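Local coordinates for protein cephalosporin acylase (Bacillus halodurans, PDB 2NLZ) that probably works as an amide-cleaving hydrolase or acylase of the gamma-glutamyltranspeptidase family, built on the N-terminal nucleophile fold, with its natural substrate unestablished, at residues V19-M25 / T521-G526; V60-T64 / Y153-L159; P116-P120 / M394-H399; V294-H298 / A492-H498. The protein carries 1 engineered substitution. All blocks are in the same frame, centred on the assembly; numbering follows the deposited sequence.

Contact 1: V19-M25 / T521-G526; sequences VYAKNGM and TGVLAG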
# COMPACT_ATOMS: atom_id res chain seq x y z
N VAL D 19 19.59 14.63 0.24
CA VAL D 19 20.31 15.76 -0.35
C VAL D 19 21.77 15.74 0.11
O VAL D 19 22.06 15.56 1.31
CB VAL D 19 19.60 17.10 -0.02
CG1 VAL D 19 20.51 18.29 -0.27
CG2 VAL D 19 18.29 17.22 -0.84
N TYR D 20 22.69 15.91 -0.85
CA TYR D 20 24.13 15.93 -0.56
C TYR D 20 24.83 17.28 -0.79
O TYR D 20 24.54 18.00 -1.75
CB TYR D 20 24.86 14.82 -1.34
CG TYR D 20 24.65 13.44 -0.75
CD1 TYR D 20 25.57 12.90 0.13
CD2 TYR D 20 23.52 12.70 -1.07
CE1 TYR D 20 25.38 11.65 0.67
CE2 TYR D 20 23.32 11.45 -0.53
CZ TYR D 20 24.25 10.93 0.33
OH TYR D 20 24.05 9.69 0.87
N ALA D 21 25.76 17.60 0.11
CA ALA D 21 26.54 18.84 0.00
C ALA D 21 27.91 18.70 0.66
O ALA D 21 28.19 17.71 1.35
CB ALA D 21 25.79 20.02 0.61
N LYS D 22 28.75 19.70 0.44
CA LYS D 22 30.07 19.71 1.04
C LYS D 22 30.31 21.02 1.77
O LYS D 22 30.74 21.01 2.92
CB LYS D 22 31.15 19.51 -0.03
CG LYS D 22 31.51 18.05 -0.27
CD LYS D 22 32.27 17.43 0.90
CE LYS D 22 33.69 17.99 1.04
NZ LYS D 22 34.60 17.52 -0.04
N ASN D 23 30.02 22.13 1.11
CA ASN D 23 30.39 23.44 1.65
C ASN D 23 29.32 24.10 2.51
O ASN D 23 29.61 25.06 3.23
CB ASN D 23 30.83 24.38 0.52
CG ASN D 23 32.20 24.01 -0.04
OD1 ASN D 23 32.50 24.28 -1.20
ND2 ASN D 23 33.03 23.39 0.79
N GLY D 24 28.10 23.58 2.46
CA GLY D 24 27.02 24.15 3.25
C GLY D 24 25.68 23.51 3.01
O GLY D 24 25.37 23.08 1.90
N MET D 25 24.88 23.45 4.08
CA MET D 25 23.55 22.86 4.02
C MET D 25 22.63 23.49 5.05
O MET D 25 23.02 23.71 6.20
CB MET D 25 23.63 21.35 4.25
CG MET D 25 22.32 20.61 3.99
SD MET D 25 22.49 18.83 4.17
CE MET D 25 23.17 18.40 2.57
N THR D 521 35.04 11.40 5.06
CA THR D 521 35.02 12.18 3.81
C THR D 521 34.56 13.65 3.98
O THR D 521 35.01 14.54 3.26
CB THR D 521 34.27 11.44 2.65
OG1 THR D 521 33.93 12.37 1.62
CG2 THR D 521 33.01 10.76 3.13
N GLY D 522 33.70 13.90 4.95
CA GLY D 522 33.21 15.26 5.18
C GLY D 522 31.93 15.60 4.44
O GLY D 522 31.42 16.72 4.55
N VAL D 523 31.40 14.63 3.69
CA VAL D 523 30.18 14.83 2.91
C VAL D 523 28.92 14.93 3.80
O VAL D 523 28.72 14.14 4.73
CB VAL D 523 30.05 13.78 1.75
CG1 VAL D 523 29.80 12.37 2.28
CG2 VAL D 523 28.98 14.19 0.74
N LEU D 524 28.09 15.94 3.51
CA LEU D 524 26.88 16.21 4.28
C LEU D 524 25.65 15.58 3.63
O LEU D 524 25.41 15.75 2.44
CB LEU D 524 26.66 17.72 4.42
CG LEU D 524 27.77 18.59 5.00
CD1 LEU D 524 27.48 20.07 4.71
CD2 LEU D 524 27.97 18.37 6.49
N ALA D 525 24.86 14.87 4.43
CA ALA D 525 23.66 14.21 3.95
C ALA D 525 22.44 14.70 4.72
O ALA D 525 22.37 14.58 5.94
CB ALA D 525 23.80 12.71 4.05
N GLY D 526 21.48 15.23 3.98
CA GLY D 526 20.33 15.87 4.59
C GLY D 526 19.00 15.24 4.32
O GLY D 526 18.75 14.68 3.24

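Contact 2: V60-T64 / Y153-L159; sequences VLEPT and YPVTPTL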
# COMPACT_ATOMS: atom_id res chain seq x y z
N VAL D 60 9.21 35.60 10.40
CA VAL D 60 8.33 36.28 9.48
C VAL D 60 7.58 35.29 8.60
O VAL D 60 6.40 35.50 8.30
CB VAL D 60 9.13 37.23 8.57
CG1 VAL D 60 8.21 37.85 7.51
CG2 VAL D 60 9.85 38.31 9.41
N LEU D 61 8.25 34.20 8.23
CA LEU D 61 7.75 33.27 7.21
C LEU D 61 6.80 32.20 7.72
O LEU D 61 5.97 31.69 6.96
CB LEU D 61 8.91 32.61 6.48
CG LEU D 61 9.77 33.56 5.64
CD1 LEU D 61 11.12 32.94 5.36
CD2 LEU D 61 9.02 33.93 4.37
N GLU D 62 6.91 31.89 9.01
CA GLU D 62 6.00 30.93 9.65
C GLU D 62 5.50 31.44 11.01
O GLU D 62 5.86 30.89 12.05
CB GLU D 62 6.69 29.58 9.80
CG GLU D 62 5.76 28.42 10.07
CD GLU D 62 6.47 27.09 10.13
OE1 GLU D 62 6.19 26.30 11.05
OE2 GLU D 62 7.32 26.82 9.25
N PRO D 63 4.64 32.48 11.01
CA PRO D 63 4.21 33.13 12.25
C PRO D 63 3.28 32.27 13.09
O PRO D 63 2.97 32.61 14.23
CB PRO D 63 3.46 34.38 11.77
CG PRO D 63 3.77 34.48 10.30
CD PRO D 63 4.00 33.10 9.84
N THR D 64 2.84 31.16 12.53
CA THR D 64 1.96 30.25 13.22
C THR D 64 2.71 29.38 14.21
O THR D 64 2.09 28.70 14.99
CB THR D 64 1.22 29.34 12.23
OG1 THR D 64 2.17 28.64 11.42
CG2 THR D 64 0.30 30.15 11.34
N TYR D 153 5.37 37.90 1.32
CA TYR D 153 5.47 36.57 0.71
C TYR D 153 4.11 35.91 0.48
O TYR D 153 3.17 36.14 1.24
CB TYR D 153 6.36 35.65 1.56
CG TYR D 153 5.84 35.36 2.95
CD1 TYR D 153 5.13 34.20 3.23
CD2 TYR D 153 6.08 36.25 4.00
CE1 TYR D 153 4.65 33.94 4.50
CE2 TYR D 153 5.61 36.00 5.28
CZ TYR D 153 4.89 34.84 5.52
OH TYR D 153 4.43 34.58 6.79
N PRO D 154 3.99 35.08 -0.58
CA PRO D 154 2.76 34.31 -0.81
C PRO D 154 2.60 33.18 0.19
O PRO D 154 3.54 32.44 0.44
CB PRO D 154 2.96 33.73 -2.21
CG PRO D 154 4.42 33.71 -2.43
CD PRO D 154 5.00 34.84 -1.63
N VAL D 155 1.40 33.07 0.75
CA VAL D 155 1.11 32.11 1.81
C VAL D 155 0.83 30.70 1.23
O VAL D 155 -0.02 30.52 0.37
CB VAL D 155 -0.07 32.61 2.68
CG1 VAL D 155 -0.48 31.57 3.71
CG2 VAL D 155 0.32 33.89 3.36
N THR D 156 1.59 29.72 1.71
CA THR D 156 1.40 28.34 1.26
C THR D 156 0.15 27.74 1.91
O THR D 156 -0.24 28.18 3.00
CB THR D 156 2.67 27.48 1.54
OG1 THR D 156 2.75 27.19 2.94
CG2 THR D 156 3.96 28.19 1.07
N PRO D 157 -0.50 26.75 1.24
CA PRO D 157 -1.72 26.09 1.73
C PRO D 157 -1.66 25.59 3.18
O PRO D 157 -2.64 25.72 3.91
CB PRO D 157 -1.86 24.89 0.80
CG PRO D 157 -1.21 25.31 -0.44
CD PRO D 157 -0.09 26.22 -0.07
N THR D 158 -0.52 25.01 3.56
CA THR D 158 -0.35 24.45 4.90
C THR D 158 -0.34 25.55 5.95
O THR D 158 -1.06 25.47 6.95
CB THR D 158 0.95 23.63 4.99
OG1 THR D 158 1.05 22.78 3.85
CG2 THR D 158 0.97 22.78 6.27
N LEU D 159 0.47 26.59 5.71
CA LEU D 159 0.51 27.75 6.57
C LEU D 159 -0.88 28.40 6.64
O LEU D 159 -1.32 28.81 7.71
CB LEU D 159 1.56 28.75 6.08
CG LEU D 159 1.76 30.04 6.87
CD1 LEU D 159 2.39 29.74 8.20
CD2 LEU D 159 2.64 30.99 6.08

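Contact 3: P116-P120 / M394-H399; sequences PVTVP and MQNRGH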
# COMPACT_ATOMS: atom_id res chain seq x y z
N PRO D 116 0.46 34.46 30.93
CA PRO D 116 1.46 33.40 30.73
C PRO D 116 2.73 33.81 29.99
O PRO D 116 3.54 32.96 29.63
CB PRO D 116 0.70 32.39 29.86
CG PRO D 116 -0.15 33.26 29.00
CD PRO D 116 -0.56 34.43 29.86
N VAL D 117 2.91 35.11 29.75
CA VAL D 117 4.08 35.61 29.04
C VAL D 117 5.33 35.65 29.93
O VAL D 117 5.34 36.31 30.97
CB VAL D 117 3.83 37.02 28.48
CG1 VAL D 117 5.04 37.52 27.70
CG2 VAL D 117 2.57 37.04 27.60
N THR D 118 6.37 34.93 29.52
CA THR D 118 7.70 35.03 30.13
C THR D 118 8.61 35.85 29.21
O THR D 118 8.25 36.08 28.06
CB THR D 118 8.31 33.64 30.38
OG1 THR D 118 8.52 32.95 29.14
CG2 THR D 118 7.40 32.83 31.26
N VAL D 119 9.78 36.27 29.69
CA VAL D 119 10.65 37.09 28.83
C VAL D 119 11.10 36.31 27.59
O VAL D 119 11.59 35.19 27.70
CB VAL D 119 11.87 37.79 29.57
CG1 VAL D 119 11.37 38.71 30.66
CG2 VAL D 119 12.85 36.81 30.16
N PRO D 120 10.85 36.89 26.41
CA PRO D 120 11.29 36.32 25.15
C PRO D 120 12.81 36.28 25.08
O PRO D 120 13.44 37.33 25.03
CB PRO D 120 10.76 37.31 24.11
CG PRO D 120 9.66 38.02 24.77
CD PRO D 120 10.07 38.12 26.20
N MET D 394 4.16 37.80 21.41
CA MET D 394 4.73 37.31 22.66
C MET D 394 4.35 35.86 22.91
O MET D 394 3.21 35.46 22.70
CB MET D 394 4.30 38.18 23.83
CG MET D 394 4.68 39.64 23.66
SD MET D 394 6.46 39.94 23.74
CE MET D 394 6.72 39.97 25.52
N GLN D 395 5.33 35.08 23.35
CA GLN D 395 5.14 33.68 23.69
C GLN D 395 4.20 33.47 24.88
O GLN D 395 3.97 34.38 25.67
CB GLN D 395 6.49 33.04 23.99
CG GLN D 395 7.22 33.63 25.19
CD GLN D 395 8.50 32.88 25.49
OE1 GLN D 395 8.72 31.80 24.95
NE2 GLN D 395 9.34 33.45 26.36
N ASN D 396 3.64 32.27 25.00
CA ASN D 396 2.88 31.90 26.19
C ASN D 396 3.53 30.81 27.04
O ASN D 396 2.86 30.06 27.72
CB ASN D 396 1.40 31.58 25.88
CG ASN D 396 1.22 30.22 25.21
OD1 ASN D 396 2.02 29.79 24.39
ND2 ASN D 396 0.15 29.54 25.57
N ARG D 397 4.87 30.77 27.01
CA ARG D 397 5.67 29.75 27.70
C ARG D 397 5.38 29.52 29.18
O ARG D 397 5.50 28.40 29.66
CB ARG D 397 7.16 30.03 27.50
CG ARG D 397 8.09 28.95 28.03
CD ARG D 397 7.77 27.57 27.48
NE ARG D 397 7.83 27.52 26.03
CZ ARG D 397 7.77 26.39 25.33
NH1 ARG D 397 7.63 25.22 25.97
NH2 ARG D 397 7.84 26.43 24.01
N GLY D 398 4.98 30.57 29.90
CA GLY D 398 4.64 30.46 31.32
C GLY D 398 3.46 29.55 31.63
O GLY D 398 3.26 29.18 32.79
N HIS D 399 2.70 29.18 30.60
CA HIS D 399 1.61 28.22 30.73
C HIS D 399 2.09 26.83 31.20
O HIS D 399 1.31 26.05 31.75
CB HIS D 399 0.86 28.12 29.41
CG HIS D 399 -0.31 27.18 29.44
ND1 HIS D 399 -1.56 27.56 29.88
CD2 HIS D 399 -0.43 25.88 29.07
CE1 HIS D 399 -2.39 26.54 29.78
NE2 HIS D 399 -1.73 25.51 29.29

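Contact 4: V294-H298 / A492-H498; sequences VDTYH and ALVRRGH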
# COMPACT_ATOMS: atom_id res chain seq x y z
N VAL D 294 6.67 -5.90 16.51
CA VAL D 294 5.84 -5.49 17.64
C VAL D 294 6.71 -5.33 18.89
O VAL D 294 6.50 -4.43 19.70
CB VAL D 294 4.67 -6.49 17.86
CG1 VAL D 294 5.17 -7.95 17.94
CG2 VAL D 294 3.86 -6.12 19.10
N ASP D 295 7.72 -6.20 19.02
CA ASP D 295 8.66 -6.18 20.13
C ASP D 295 9.31 -4.80 20.24
O ASP D 295 9.28 -4.17 21.31
CB ASP D 295 9.71 -7.27 19.92
CG ASP D 295 10.83 -7.21 20.94
OD1 ASP D 295 10.59 -7.61 22.10
OD2 ASP D 295 11.94 -6.76 20.58
N THR D 296 9.88 -4.35 19.12
CA THR D 296 10.63 -3.10 19.04
C THR D 296 9.78 -1.91 19.44
O THR D 296 10.17 -1.16 20.33
CB THR D 296 11.22 -2.86 17.65
OG1 THR D 296 12.01 -3.98 17.27
CG2 THR D 296 12.10 -1.63 17.66
N TYR D 297 8.61 -1.74 18.80
CA TYR D 297 7.71 -0.63 19.13
C TYR D 297 7.28 -0.67 20.59
O TYR D 297 7.22 0.36 21.24
CB TYR D 297 6.48 -0.57 18.21
CG TYR D 297 6.79 -0.09 16.80
CD1 TYR D 297 7.04 1.27 16.54
CD2 TYR D 297 6.81 -0.98 15.73
CE1 TYR D 297 7.33 1.72 15.24
CE2 TYR D 297 7.10 -0.54 14.43
CZ TYR D 297 7.36 0.81 14.18
OH TYR D 297 7.63 1.23 12.89
N HIS D 298 7.02 -1.87 21.10
CA HIS D 298 6.62 -2.03 22.50
C HIS D 298 7.67 -1.47 23.46
O HIS D 298 7.35 -0.60 24.29
CB HIS D 298 6.35 -3.49 22.84
CG HIS D 298 5.87 -3.71 24.24
ND1 HIS D 298 4.66 -3.25 24.70
CD2 HIS D 298 6.44 -4.37 25.28
CE1 HIS D 298 4.50 -3.60 25.97
NE2 HIS D 298 5.58 -4.28 26.34
N ALA D 492 -1.42 -5.76 17.17
CA ALA D 492 -0.68 -6.61 18.08
C ALA D 492 -0.34 -5.85 19.37
O ALA D 492 -0.29 -6.44 20.45
CB ALA D 492 0.56 -7.17 17.40
N LEU D 493 -0.12 -4.54 19.24
CA LEU D 493 0.13 -3.68 20.40
C LEU D 493 -1.11 -3.53 21.27
O LEU D 493 -1.00 -3.38 22.48
CB LEU D 493 0.60 -2.30 19.96
CG LEU D 493 2.03 -2.25 19.42
CD1 LEU D 493 2.30 -0.89 18.81
CD2 LEU D 493 3.02 -2.55 20.52
N VAL D 494 -2.28 -3.58 20.64
CA VAL D 494 -3.56 -3.47 21.36
C VAL D 494 -3.84 -4.72 22.21
O VAL D 494 -4.33 -4.62 23.34
CB VAL D 494 -4.75 -3.22 20.38
CG1 VAL D 494 -6.06 -3.07 21.14
CG2 VAL D 494 -4.49 -1.99 19.55
N ARG D 495 -3.49 -5.89 21.65
CA ARG D 495 -3.60 -7.15 22.37
C ARG D 495 -2.65 -7.18 23.55
O ARG D 495 -2.90 -7.87 24.53
CB ARG D 495 -3.34 -8.32 21.42
CG ARG D 495 -4.52 -8.69 20.56
CD ARG D 495 -4.24 -9.92 19.72
NE ARG D 495 -3.91 -9.60 18.33
CZ ARG D 495 -2.70 -9.68 17.80
NH1 ARG D 495 -1.66 -10.07 18.53
NH2 ARG D 495 -2.53 -9.36 16.52
N ARG D 496 -1.57 -6.40 23.47
CA ARG D 496 -0.63 -6.25 24.59
C ARG D 496 -1.02 -5.11 25.53
O ARG D 496 -0.27 -4.74 26.43
CB ARG D 496 0.80 -6.07 24.08
CG ARG D 496 1.40 -7.35 23.52
CD ARG D 496 2.69 -7.05 22.80
NE ARG D 496 3.85 -7.03 23.69
CZ ARG D 496 4.91 -7.82 23.56
NH1 ARG D 496 4.96 -8.71 22.56
NH2 ARG D 496 5.92 -7.73 24.41
N GLY D 497 -2.21 -4.55 25.32
CA GLY D 497 -2.78 -3.63 26.30
C GLY D 497 -2.79 -2.16 25.95
O GLY D 497 -3.49 -1.38 26.61
N HIS D 498 -2.04 -1.79 24.92
CA HIS D 498 -1.95 -0.39 24.50
C HIS D 498 -3.26 0.11 23.92
O HIS D 498 -3.87 -0.55 23.07
CB HIS D 498 -0.85 -0.21 23.45
CG HIS D 498 0.53 -0.45 23.96
ND1 HIS D 498 1.25 0.51 24.63
CD2 HIS D 498 1.33 -1.54 23.89
CE1 HIS D 498 2.44 0.02 24.95
NE2 HIS D 498 2.51 -1.22 24.51

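Contact 1: V19-M25 / T521-G526
Val19 and Ala21 pair through their backbones with Gly526 and Leu524. Each pair makes two hydrogen bonds. Val19 N reaches Gly526 O at 3.1 Å, and Leu524 N reaches Ala21 O at 2.8 Å. Between them Tyr20 and Ala525 form the non-hydrogen-bonded pair, where Tyr20 CA makes a C-H...O contact with Leu524 O at 3.3 Å. The short strands 19-21 and 524-526 run antiparallel. Strand 19-21 lies at the end of the strand order, and the chain then turns back into strand 24-28, which pairs elsewhere. This doubling back is consistent with the facing sheets of the alpha-beta-beta-alpha sandwich of N-terminal nucleophile hydrolases. The apolar contacts fall on two faces. On one, Val523 CG2 meets the edge of the Tyr20 ring in its plane, 3.7 Å from CD1, and Ala525 CB lies 3.9 Å from Tyr20 CE1. On the other, Met25 leans across from the next strand. Its extended chain carries SD to 3.7 Å from Gly526 CA, and the bend at chi3 (-82°) then turns CE to 4.0 Å from Leu524 CB. Lys22 lays its CD against the backbone of Gly522 and Val523. Tyr20 also packs on Pro157 of the second subunit.

Contact 2: V60-T64 / Y153-L159
Leu61 lays its CD2 over one face of the Tyr153 ring, a CH-pi contact with CD2 3.8 Å from the ring centroid and 16° off the normal. Within the gamma-glutamyltranspeptidase fold, of the N-terminal nucleophile class, this packs the ring against the C-terminal end of helix 47-61. Strand 153-154 and the start of helix 157-173 supply the other half of the contact. Tyr153 CG stands between its backbone N and carbonyl carbon (chi1 63°), which sends the ring toward the helix end. There its OH gives a hydrogen bond to Val60 O at 2.6 Å, in the carbonyl plane and on a lone pair. Val60 CG1 touches the same ring at CE2, 3.9 Å away. A phenylalanine in place of Tyr153 would probably keep the ring under Leu61 CD2 but leave Val60 O without its hydroxyl partner. The Glu62 carboxylate is engaged elsewhere, by Ser29, Ser65 and a salt bridge to Arg511. Beyond the contact, Pro154 packs on Glu540 of the second subunit. Leu159 reaches back from its helix with both methyls. CD2 lies 3.5 Å from Leu61 O, while CD1 comes 4.1 Å from Pro63 CD and 3.8 Å from Thr64 CG2.

Contact 3: P116-P120 / M394-H399
Met394 reaches across to Val117 and Pro120 along most of its length. Its CB starts 4.0 Å from Val117 CG1. The chain then bends twice (chi2 -68°, chi3 -82°) and folds back toward the 116-120 segment. SD passes 3.9 Å from Pro120 CG. The terminal CE touches two apolar groups, 3.6 Å from Pro120 CG and 3.7 Å from Val117 CG1. Phe232 of helix 223-234 packs on both Met394 and Val117, and Ile228 of the same helix also touches Met394. This is a buried junction of two irregular segments in the gamma-glutamyltranspeptidase fold. One leads into helix 122-133, and the other follows strand 392-393 and tightens into a 3-10 turn at 397-399. Polar contacts lie beside the apolar patch. Gln395 is extended beyond CG, and this carries its amide to Thr118. NE2 gives Thr118 O a weak but fairly straight hydrogen bond of 3.3 Å (167° at the hydrogen). The same NE2 also has a weak bond to Asp71 OD1. An alanine at Gln395 would remove the amide, and Thr118 O and Asp71 OD1 would probably each lose a weak donor. Further along, Gly398 N bonds to Pro116 O at 2.8 Å, in the carbonyl plane. Having no side chain, Gly398 lets the backbones come close, and Thr118 CG2 rests 3.6 Å from its CA. Pro116 CG lies 3.9 Å from Asn396 CB, while the Asn396 amide is held by Pro111 O and Met379 N.

Contact 4: V294-H298 / A492-H498
Val294 CG2 fills the middle of this contact. It touches Ala492 CB and Leu493 CD2, each at 3.9 Å, and the Arg496 methylene CD at 4.0 Å. The methyl stands anti to the Val294 backbone N, which turns it to the helix opposite. Leu493 slides past Val294 in the reverse direction. Its CD1 meets Tyr297 CB at 4.2 Å, and its CD2 lies near the backbone and CB of His298. Outward from this core come the polar groups. The Arg496 chain bends at chi3 (86°) and places NE over the centre of one face of the His298 ring, 3.9 Å above the plane. Arg496 NH2 lies 3.5 Å from His298 CD2. The guanidinium is not flat on the ring, since the planes are 53° apart. A positive charge so close would probably disfavour protonation of this imidazole. At the ring edge His298 ND1 and His498 NE2 share a hydrogen bond of 3.0 Å, in which either may be the donor. The two rings meet rim to rim with planes at 79°. His498 is brought here by a Schellman motif ending helix 487-495, in which Gly497 takes the positive phi, His498 N bonds to Leu493 O and Gly497 N to Val494 O. His298 NE2 has a weak bond to Gly342 O, and Arg496 NE one to Glu343 O. The contact joins the first turn of helix 294-314 to the last turn of helix 487-495 and the residues just after it. His498 also lies along the former, on Ile301 and Lys305, and Leu493 rests on Ile500 of strand 499-502.

The four contacts tie distant parts of the chain together without touching one another. Contacts 2 and 3 are the nearest pair, with centres about 22 Å and nearest atoms about 9 Å apart. Their segments alternate in sequence. Contact 1 encloses all the others in sequence, and its centre lies about 38 Å from that of contact 4. Contacts 1 and 3 are on opposite sides of the chain's centre, their centres about 37 Å apart. Contacts 1 and 2 meet through the assembly, since Tyr20 of one subunit packs on Pro157 of another. In N-terminal nucleophile enzymes self-cleavage exposes the nucleophile, here probably near unmodelled 354-357 and the start of strand 359-365, outside all four contacts.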